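Side-chain contact in guanine nucleotide exchange protein (Legionella pneumophila, PDB 1XSZ), which probably acts as a guanine nucleotide exchange factor for ADP-ribosylation factor (Arf) GTPases, through a Sec7 domain whose active site is covered by a cap: residues I142-D147 with S187-K192. Sequence-based numbering, arbitrary orientation. Where two conformers were deposited one is given.
Sequences IMLNTD and SEIKAK
I189 reaches across from helix 179-191 and divides its branches between L144 and N145 on helix 131-149, a largely apolar helix-helix contact within the all-helical Sec7 domain. Its CG2 methyl goes to L144, 3.7 Å from CD2 of that leucine and 4.0 Å from its CG, the two side chains meeting at a slant. The longer branch serves N145: CG1 lies 3.9 Å from CB of the asparagine, and CD1 ends beside the amide, 4.2 Å from N145 CG. Here the side chains cross nearly at a right angle. With CG1 of I189 anti to the backbone N (chi1 -165°), the two branches fork towards successive residues of the facing helix.

The interface is small, 150 Å² summed over both sides, and no hydrogen bond crosses it; yet all three touching residues are buried. The backbones come nearest at N145 and I189, whose CA atoms are 6.2 Å apart. N145 also touches P193, F194 and W288, while L144 packs on M159.

The run LNTD belongs to a signature motif of Sec7 domains, which in relatives lines the Arf-binding groove. Consistent with a cap over that site, I142, M143 and T146 touch helix 252-258 of the capping domain through F257, W253 and F256. Helix 179-191 is about to end here, and P193, four residues after I189, has no N-H to offer; H149 NE2 hydrogen-bonds to I189 O instead.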
loop_
_atom_site.group_PDB
_atom_site.type_symbol
_atom_site.label_atom_id
_atom_site.label_comp_id
_atom_site.label_asym_id
_atom_site.label_seq_id
_atom_site.Cartn_x
_atom_site.Cartn_y
_atom_site.Cartn_z
ATOM N N ILE A 142 13.194 2.941 8.898
ATOM C CA ILE A 142 12.248 1.831 8.866
ATOM C C ILE A 142 13.016 0.525 8.606
ATOM O O ILE A 142 12.752 -0.490 9.248
ATOM C CB ILE A 142 11.161 2.076 7.798
ATOM C CG1 ILE A 142 10.235 3.195 8.288
ATOM C CG2 ILE A 142 10.364 0.795 7.531
ATOM C CD1 ILE A 142 9.301 3.735 7.233
ATOM N N MET A 143 13.978 0.543 7.685
ATOM C CA MET A 143 14.760 -0.666 7.438
ATOM C C MET A 143 15.592 -1.013 8.669
ATOM O O MET A 143 15.729 -2.186 9.028
ATOM C CB MET A 143 15.716 -0.495 6.248
ATOM C CG MET A 143 15.050 -0.478 4.884
ATOM S SD MET A 143 16.227 -0.660 3.512
ATOM C CE MET A 143 17.126 0.866 3.628
ATOM N N LEU A 144 16.167 0.003 9.304
ATOM C CA LEU A 144 16.994 -0.219 10.482
ATOM C C LEU A 144 16.181 -0.838 11.622
ATOM O O LEU A 144 16.693 -1.660 12.384
ATOM C CB LEU A 144 17.635 1.105 10.924
ATOM C CG LEU A 144 18.625 1.035 12.083
ATOM C CD1 LEU A 144 19.765 0.080 11.741
ATOM C CD2 LEU A 144 19.173 2.429 12.352
ATOM N N ASN A 145 14.918 -0.438 11.741
ATOM C CA ASN A 145 14.049 -0.999 12.775
ATOM C C ASN A 145 13.954 -2.524 12.598
ATOM O O ASN A 145 14.068 -3.274 13.562
ATOM C CB ASN A 145 12.667 -0.342 12.688
ATOM C CG ASN A 145 11.675 -0.921 13.672
ATOM O OD1 ASN A 145 10.737 -1.634 13.282
ATOM N ND2 ASN A 145 11.866 -0.626 14.947
ATOM N N THR A 146 13.755 -2.982 11.365
ATOM C CA THR A 146 13.685 -4.420 11.117
ATOM C C THR A 146 15.053 -5.058 11.350
ATOM O O THR A 146 15.169 -6.109 11.978
ATOM C CB THR A 146 13.255 -4.714 9.672
ATOM O OG1 THR A 146 11.881 -4.362 9.505
ATOM C CG2 THR A 146 13.444 -6.198 9.343
ATOM N N ASP A 147 16.090 -4.403 10.847
ATOM C CA ASP A 147 17.440 -4.922 10.985
ATOM C C ASP A 147 17.837 -5.156 12.441
ATOM O O ASP A 147 18.406 -6.196 12.780
ATOM C CB ASP A 147 18.413 -3.954 10.308
ATOM C CG ASP A 147 19.797 -4.529 10.155
ATOM O OD1 ASP A 147 20.665 -4.238 10.997
ATOM O OD2 ASP A 147 20.008 -5.279 9.177
ATOM N N SER A 187 20.491 5.119 18.101
ATOM C CA SER A 187 20.215 4.745 19.478
ATOM C C SER A 187 18.731 4.769 19.807
ATOM O O SER A 187 18.232 3.898 20.519
ATOM C CB SER A 187 20.967 5.677 20.426
ATOM O OG SER A 187 20.646 5.389 21.774
ATOM N N GLU A 188 18.023 5.763 19.287
ATOM C CA GLU A 188 16.597 5.866 19.544
ATOM C C GLU A 188 15.823 4.672 19.019
ATOM O O GLU A 188 15.024 4.075 19.739
ATOM C CB GLU A 188 16.026 7.119 18.901
ATOM C CG GLU A 188 16.285 8.394 19.654
ATOM C CD GLU A 188 15.734 9.567 18.904
ATOM O OE1 GLU A 188 16.406 10.040 17.961
ATOM O OE2 GLU A 188 14.616 9.995 19.235
ATOM N N ILE A 189 16.055 4.321 17.759
ATOM C CA ILE A 189 15.323 3.206 17.180
ATOM C C ILE A 189 15.784 1.867 17.753
ATOM O O ILE A 189 14.991 0.928 17.848
ATOM C CB ILE A 189 15.385 3.236 15.621
ATOM C CG1 ILE A 189 14.313 2.303 15.040
ATOM C CG2 ILE A 189 16.778 2.877 15.125
ATOM C CD1 ILE A 189 12.879 2.688 15.431
ATOM N N LYS A 190 17.041 1.781 18.172
ATOM C CA LYS A 190 17.533 0.548 18.774
ATOM C C LYS A 190 16.875 0.355 20.145
ATOM O O LYS A 190 16.493 -0.754 20.514
ATOM C CB LYS A 190 19.056 0.598 18.942
ATOM C CG LYS A 190 19.627 -0.637 19.631
ATOM C CD LYS A 190 21.145 -0.614 19.665
ATOM C CE LYS A 190 21.679 -1.809 20.437
ATOM N NZ LYS A 190 23.167 -1.840 20.450
ATOM N N ALA A 191 16.717 1.450 20.885
ATOM C CA ALA A 191 16.140 1.386 22.225
ATOM C C ALA A 191 14.628 1.221 22.257
ATOM O O ALA A 191 14.085 0.652 23.200
ATOM C CB ALA A 191 16.533 2.636 23.016
ATOM N N LYS A 192 13.950 1.714 21.229
ATOM C CA LYS A 192 12.496 1.639 21.188
ATOM C C LYS A 192 12.002 1.360 19.770
ATOM O O LYS A 192 11.964 2.256 18.932
ATOM C CB LYS A 192 11.914 2.959 21.700
ATOM C CG LYS A 192 10.401 2.979 21.846
ATOM C CD LYS A 192 9.939 4.325 22.390
ATOM C CE LYS A 192 8.433 4.370 22.555
ATOM N NZ LYS A 192 7.985 5.663 23.145
#